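Local atomic coordinates of type-2Ba cytolytic delta-endotoxin (Bacillus thuringiensis serovar israelensis, PDB entry 2RCI), a protein that probably kills the larvae of dipteran insects by forming pores in the epithelial cell membrane of the midgut. Residues T109-V123 with T130-I142. Residues are numbered along the deposited sequence; the frame is centred on the assembly and turned at random. Where two conformers were deposited one is given.
Sequences TFTNLEPQVDENWIV and TQTSYFYKILFSI
Tyr136 lies between Thr109, in the last turn of helix 96-110, and Trp121, just ahead of strand 122-127, in the alpha/beta fold of the Cyt toxins, whose sheet runs between two helical layers. The chain leaves the helix, loops round through two type I turns and enters the sheet as the first strand of an antiparallel beta hairpin with 132-142. Over one face of the Tyr136 ring sits Thr109 CA, a CH-pi contact 3.7 Å from the centroid and only 7° off the ring normal. Trp121 meets this ring too, its side chain running roughly parallel to that of the tyrosine in the same sense; its five-membered ring turns an edge to the tyrosine in an offset edge-to-face pair, planes at 67°, with Trp121 CD1 3.5 Å from Tyr136 CZ. The rim of the tyrosine is lined by Ile122 CD1 and by the Gln116 amide, turned nearly perpendicular to the ring. The phenol oxygen is hydrogen-bonded to Asn11 ND2.

Tyr134 projects to the same side of the sheet. With CG set between its backbone N and carbonyl carbon (chi1 62°), its ring stands up toward the last turn, and Ile122 CD1 packs 3.7 Å from Tyr134 CD1. On the other side of the sheet, Val123 and Phe135 form a hydrogen-bonded pair, joined by Val123 N to Phe135 O at 3.0 Å and by Phe135 N to Val123 O at 2.9 Å. Their CB atoms touch, and the bent Lys137 chain brings NZ close to Val123 CG2. Tyr134 OH donates to a lone pair of Thr109 O, in the carbonyl plane at 2.7 Å, and accepts a hydrogen bond from a water that also donates to Phe110 O, 2.8 Å from the water oxygen.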
loop_
_atom_site.group_PDB
_atom_site.type_symbol
_atom_site.label_atom_id
_atom_site.label_comp_id
_atom_site.label_asym_id
_atom_site.label_seq_id
_atom_site.Cartn_x
_atom_site.Cartn_y
_atom_site.Cartn_z
ATOM N N THR A 109 -0.186 -7.731 4.252
ATOM C CA THR A 109 -0.208 -7.837 2.781
ATOM C C THR A 109 0.175 -9.276 2.380
ATOM O O THR A 109 -0.266 -9.773 1.350
ATOM C CB THR A 109 0.790 -6.834 2.167
ATOM O OG1 THR A 109 0.356 -5.491 2.441
ATOM C CG2 THR A 109 0.972 -7.036 0.620
ATOM N N PHE A 110 0.963 -9.931 3.242
ATOM C CA PHE A 110 1.576 -11.241 2.939
ATOM C C PHE A 110 1.120 -12.355 3.881
ATOM O O PHE A 110 1.256 -13.556 3.551
ATOM C CB PHE A 110 3.105 -11.139 2.991
ATOM C CG PHE A 110 3.671 -10.187 2.004
ATOM C CD1 PHE A 110 3.618 -10.481 0.631
ATOM C CD2 PHE A 110 4.207 -8.957 2.425
ATOM C CE1 PHE A 110 4.151 -9.617 -0.308
ATOM C CE2 PHE A 110 4.739 -8.032 1.460
ATOM C CZ PHE A 110 4.722 -8.383 0.094
ATOM N N THR A 111 0.646 -11.974 5.070
ATOM C CA THR A 111 0.273 -12.945 6.126
ATOM C C THR A 111 -1.101 -12.566 6.708
ATOM O O THR A 111 -1.667 -11.541 6.342
ATOM C CB THR A 111 1.351 -13.042 7.288
ATOM O OG1 THR A 111 1.405 -11.809 8.017
ATOM C CG2 THR A 111 2.770 -13.421 6.750
ATOM N N ASN A 112 -1.620 -13.392 7.625
ATOM C CA ASN A 112 -2.972 -13.245 8.116
ATOM C C ASN A 112 -3.959 -13.119 6.942
ATOM O O ASN A 112 -4.891 -12.334 7.020
ATOM C CB ASN A 112 -3.099 -12.004 8.999
ATOM C CG ASN A 112 -2.238 -12.068 10.231
ATOM O OD1 ASN A 112 -2.238 -13.071 10.948
ATOM N ND2 ASN A 112 -1.506 -10.979 10.503
ATOM N N LEU A 113 -3.714 -13.856 5.862
ATOM C CA LEU A 113 -4.537 -13.726 4.660
ATOM C C LEU A 113 -5.879 -14.435 4.844
ATOM O O LEU A 113 -6.874 -14.030 4.252
ATOM C CB LEU A 113 -3.804 -14.253 3.406
ATOM C CG LEU A 113 -2.561 -13.463 2.979
ATOM C CD1 LEU A 113 -1.935 -14.104 1.736
ATOM C CD2 LEU A 113 -2.998 -12.025 2.705
ATOM N N GLU A 114 -5.905 -15.489 5.671
ATOM C CA GLU A 114 -7.152 -16.246 5.880
ATOM C C GLU A 114 -8.349 -15.347 6.298
ATOM O O GLU A 114 -9.361 -15.357 5.608
ATOM C CB GLU A 114 -6.913 -17.445 6.808
ATOM C CG GLU A 114 -8.111 -18.349 7.021
ATOM C CD GLU A 114 -8.767 -18.084 8.349
ATOM O OE1 GLU A 114 -9.578 -17.142 8.442
ATOM O OE2 GLU A 114 -8.459 -18.814 9.316
ATOM N N PRO A 115 -8.214 -14.526 7.375
ATOM C CA PRO A 115 -9.319 -13.578 7.723
ATOM C C PRO A 115 -9.648 -12.519 6.664
ATOM O O PRO A 115 -10.748 -11.981 6.652
ATOM C CB PRO A 115 -8.838 -12.900 9.017
ATOM C CG PRO A 115 -7.374 -13.129 9.060
ATOM C CD PRO A 115 -7.099 -14.438 8.338
ATOM N N GLN A 116 -8.707 -12.240 5.771
ATOM C CA GLN A 116 -8.866 -11.164 4.795
ATOM C C GLN A 116 -9.374 -11.686 3.453
ATOM O O GLN A 116 -9.527 -10.925 2.486
ATOM C CB GLN A 116 -7.505 -10.493 4.563
ATOM C CG GLN A 116 -6.888 -9.807 5.788
ATOM C CD GLN A 116 -5.543 -9.203 5.423
ATOM O OE1 GLN A 116 -4.485 -9.766 5.724
ATOM N NE2 GLN A 116 -5.580 -8.111 4.686
ATOM N N VAL A 117 -9.657 -12.982 3.399
ATOM C CA VAL A 117 -9.778 -13.680 2.105
ATOM C C VAL A 117 -10.808 -13.027 1.179
ATOM O O VAL A 117 -10.598 -12.963 -0.037
ATOM C CB VAL A 117 -9.958 -15.250 2.303
ATOM C CG1 VAL A 117 -11.345 -15.608 2.866
ATOM C CG2 VAL A 117 -9.664 -16.016 1.015
ATOM N N ASP A 118 -11.910 -12.529 1.757
ATOM C CA ASP A 118 -13.009 -11.956 0.990
ATOM C C ASP A 118 -13.089 -10.432 1.044
ATOM O O ASP A 118 -14.091 -9.856 0.608
ATOM C CB ASP A 118 -14.363 -12.542 1.444
ATOM C CG ASP A 118 -14.463 -14.031 1.212
ATOM O OD1 ASP A 118 -14.095 -14.485 0.114
ATOM O OD2 ASP A 118 -14.889 -14.757 2.141
ATOM N N GLU A 119 -12.039 -9.785 1.550
ATOM C CA GLU A 119 -12.047 -8.330 1.679
ATOM C C GLU A 119 -11.846 -7.667 0.315
ATOM O O GLU A 119 -11.215 -8.243 -0.582
ATOM C CB GLU A 119 -11.012 -7.871 2.704
ATOM C CG GLU A 119 -11.251 -8.455 4.128
ATOM C CD GLU A 119 -12.217 -7.626 4.990
ATOM O OE1 GLU A 119 -13.050 -6.868 4.437
ATOM O OE2 GLU A 119 -12.108 -7.722 6.241
ATOM N N ASN A 120 -12.371 -6.452 0.174
ATOM C CA ASN A 120 -12.342 -5.751 -1.095
ATOM C C ASN A 120 -10.947 -5.357 -1.556
ATOM O O ASN A 120 -10.693 -5.296 -2.765
ATOM C CB ASN A 120 -13.265 -4.530 -1.059
ATOM C CG ASN A 120 -14.729 -4.922 -1.090
ATOM O OD1 ASN A 120 -15.076 -6.026 -1.521
ATOM N ND2 ASN A 120 -15.593 -4.030 -0.608
ATOM N N TRP A 121 -10.045 -5.149 -0.597
ATOM C CA TRP A 121 -8.690 -4.701 -0.895
ATOM C C TRP A 121 -7.743 -5.787 -1.395
ATOM O O TRP A 121 -6.614 -5.486 -1.753
ATOM C CB TRP A 121 -8.054 -4.001 0.307
ATOM C CG TRP A 121 -7.992 -4.807 1.553
ATOM C CD1 TRP A 121 -7.064 -5.747 1.882
ATOM C CD2 TRP A 121 -8.888 -4.715 2.673
ATOM N NE1 TRP A 121 -7.327 -6.255 3.134
ATOM C CE2 TRP A 121 -8.443 -5.644 3.640
ATOM C CE3 TRP A 121 -10.024 -3.945 2.949
ATOM C CZ2 TRP A 121 -9.093 -5.821 4.870
ATOM C CZ3 TRP A 121 -10.675 -4.125 4.172
ATOM C CH2 TRP A 121 -10.199 -5.056 5.119
ATOM N N ILE A 122 -8.189 -7.043 -1.383
ATOM C CA ILE A 122 -7.388 -8.128 -1.957
ATOM C C ILE A 122 -8.141 -8.698 -3.155
ATOM O O ILE A 122 -9.354 -8.878 -3.080
ATOM C CB ILE A 122 -7.077 -9.237 -0.908
ATOM C CG1 ILE A 122 -6.059 -10.244 -1.461
ATOM C CG2 ILE A 122 -8.369 -9.930 -0.457
ATOM C CD1 ILE A 122 -5.277 -11.035 -0.348
ATOM N N VAL A 123 -7.421 -8.987 -4.235
ATOM C CA VAL A 123 -8.062 -9.468 -5.467
ATOM C C VAL A 123 -7.333 -10.741 -5.878
ATOM O O VAL A 123 -6.172 -10.702 -6.303
ATOM C CB VAL A 123 -7.975 -8.416 -6.614
ATOM C CG1 VAL A 123 -8.706 -8.914 -7.869
ATOM C CG2 VAL A 123 -8.510 -7.075 -6.184
ATOM N N THR A 130 0.425 -24.727 -8.437
ATOM C CA THR A 130 1.837 -24.407 -8.259
ATOM C C THR A 130 2.102 -22.927 -7.923
ATOM O O THR A 130 3.226 -22.560 -7.509
ATOM C CB THR A 130 2.670 -24.780 -9.506
ATOM O OG1 THR A 130 2.149 -24.109 -10.665
ATOM C CG2 THR A 130 2.700 -26.312 -9.718
ATOM N N GLN A 131 1.070 -22.100 -8.078
ATOM C CA GLN A 131 1.228 -20.651 -7.923
ATOM C C GLN A 131 -0.054 -19.924 -7.510
ATOM O O GLN A 131 -1.165 -20.289 -7.917
ATOM C CB GLN A 131 1.745 -20.085 -9.244
ATOM C CG GLN A 131 1.754 -18.584 -9.358
ATOM C CD GLN A 131 2.069 -18.137 -10.776
ATOM O OE1 GLN A 131 1.183 -17.659 -11.510
ATOM N NE2 GLN A 131 3.322 -18.300 -11.172
ATOM N N THR A 132 0.123 -18.872 -6.720
ATOM C CA THR A 132 -0.965 -17.966 -6.375
ATOM C C THR A 132 -0.562 -16.552 -6.779
ATOM O O THR A 132 0.570 -16.124 -6.552
ATOM C CB THR A 132 -1.294 -18.027 -4.860
ATOM O OG1 THR A 132 -1.678 -19.363 -4.492
ATOM C CG2 THR A 132 -2.429 -17.039 -4.501
ATOM N N SER A 133 -1.470 -15.829 -7.418
ATOM C CA SER A 133 -1.217 -14.407 -7.631
ATOM C C SER A 133 -2.394 -13.573 -7.139
ATOM O O SER A 133 -3.564 -14.011 -7.160
ATOM C CB SER A 133 -0.834 -14.096 -9.088
ATOM O OG SER A 133 -1.925 -14.283 -9.981
ATOM N N TYR A 134 -2.080 -12.379 -6.646
ATOM C CA TYR A 134 -3.121 -11.484 -6.168
ATOM C C TYR A 134 -2.707 -10.017 -6.225
ATOM O O TYR A 134 -1.521 -9.731 -6.355
ATOM C CB TYR A 134 -3.536 -11.862 -4.760
ATOM C CG TYR A 134 -2.490 -11.780 -3.653
ATOM C CD1 TYR A 134 -2.507 -10.710 -2.712
ATOM C CD2 TYR A 134 -1.577 -12.800 -3.473
ATOM C CE1 TYR A 134 -1.576 -10.672 -1.644
ATOM C CE2 TYR A 134 -0.664 -12.788 -2.401
ATOM C CZ TYR A 134 -0.662 -11.717 -1.510
ATOM O OH TYR A 134 0.231 -11.714 -0.468
ATOM N N PHE A 135 -3.692 -9.124 -6.173
ATOM C CA PHE A 135 -3.440 -7.687 -5.963
ATOM C C PHE A 135 -3.753 -7.365 -4.498
ATOM O O PHE A 135 -4.669 -7.937 -3.925
ATOM C CB PHE A 135 -4.382 -6.830 -6.812
ATOM C CG PHE A 135 -4.236 -7.030 -8.302
ATOM C CD1 PHE A 135 -2.998 -7.270 -8.880
ATOM C CD2 PHE A 135 -5.359 -6.888 -9.134
ATOM C CE1 PHE A 135 -2.873 -7.438 -10.264
ATOM C CE2 PHE A 135 -5.255 -7.048 -10.501
ATOM C CZ PHE A 135 -4.009 -7.308 -11.078
ATOM N N TYR A 136 -3.019 -6.416 -3.920
ATOM C CA TYR A 136 -3.278 -5.991 -2.551
ATOM C C TYR A 136 -3.041 -4.487 -2.534
ATOM O O TYR A 136 -1.996 -4.004 -3.019
ATOM C CB TYR A 136 -2.318 -6.675 -1.582
ATOM C CG TYR A 136 -2.776 -6.568 -0.137
ATOM C CD1 TYR A 136 -3.427 -7.628 0.497
ATOM C CD2 TYR A 136 -2.572 -5.390 0.592
ATOM C CE1 TYR A 136 -3.871 -7.510 1.820
ATOM C CE2 TYR A 136 -2.992 -5.267 1.899
ATOM C CZ TYR A 136 -3.637 -6.329 2.516
ATOM O OH TYR A 136 -4.054 -6.187 3.817
ATOM N N LYS A 137 -4.009 -3.765 -1.980
ATOM C CA LYS A 137 -3.991 -2.293 -2.033
ATOM C C LYS A 137 -4.172 -1.680 -0.672
ATOM O O LYS A 137 -5.056 -2.088 0.087
ATOM C CB LYS A 137 -5.058 -1.751 -2.974
ATOM C CG LYS A 137 -4.790 -2.130 -4.439
ATOM C CD LYS A 137 -5.879 -1.585 -5.370
ATOM C CE LYS A 137 -7.284 -2.245 -5.178
ATOM N NZ LYS A 137 -7.327 -3.725 -4.999
ATOM N N ILE A 138 -3.318 -0.698 -0.386
ATOM C CA ILE A 138 -3.293 -0.016 0.910
ATOM C C ILE A 138 -3.325 1.487 0.626
ATOM O O ILE A 138 -2.773 1.937 -0.388
ATOM C CB ILE A 138 -1.986 -0.299 1.662
ATOM C CG1 ILE A 138 -1.793 -1.811 1.904
ATOM C CG2 ILE A 138 -1.960 0.462 3.002
ATOM C CD1 ILE A 138 -0.350 -2.174 2.345
ATOM N N LEU A 139 -3.975 2.259 1.487
ATOM C CA LEU A 139 -3.914 3.733 1.347
ATOM C C LEU A 139 -3.697 4.362 2.710
ATOM O O LEU A 139 -4.570 4.280 3.603
ATOM C CB LEU A 139 -5.161 4.308 0.660
ATOM C CG LEU A 139 -5.115 5.794 0.225
ATOM C CD1 LEU A 139 -6.058 6.076 -0.935
ATOM C CD2 LEU A 139 -5.340 6.771 1.397
ATOM N N PHE A 140 -2.534 4.994 2.870
ATOM C CA PHE A 140 -2.230 5.729 4.090
ATOM C C PHE A 140 -2.550 7.212 3.968
ATOM O O PHE A 140 -2.171 7.850 2.961
ATOM C CB PHE A 140 -0.733 5.660 4.425
ATOM C CG PHE A 140 -0.220 4.284 4.685
ATOM C CD1 PHE A 140 -0.357 3.708 5.947
ATOM C CD2 PHE A 140 0.456 3.583 3.683
ATOM C CE1 PHE A 140 0.122 2.397 6.201
ATOM C CE2 PHE A 140 0.959 2.285 3.921
ATOM C CZ PHE A 140 0.803 1.699 5.195
ATOM N N SER A 141 -3.259 7.745 4.964
ATOM C CA SER A 141 -3.361 9.192 5.143
ATOM C C SER A 141 -2.530 9.545 6.374
ATOM O O SER A 141 -2.617 8.876 7.402
ATOM C CB SER A 141 -4.813 9.636 5.313
ATOM O OG SER A 141 -5.598 9.297 4.174
ATOM N N ILE A 142 -1.712 10.585 6.266
ATOM C CA ILE A 142 -0.726 10.805 7.289
ATOM C C ILE A 142 -0.651 12.284 7.609
ATOM O O ILE A 142 -0.461 13.114 6.720
ATOM C CB ILE A 142 0.674 10.323 6.816
ATOM C CG1 ILE A 142 0.568 8.913 6.219
ATOM C CG2 ILE A 142 1.695 10.401 7.992
ATOM C CD1 ILE A 142 1.718 8.570 5.228
HETATM O O HOH W 1 1.804 -13.824 0.867
#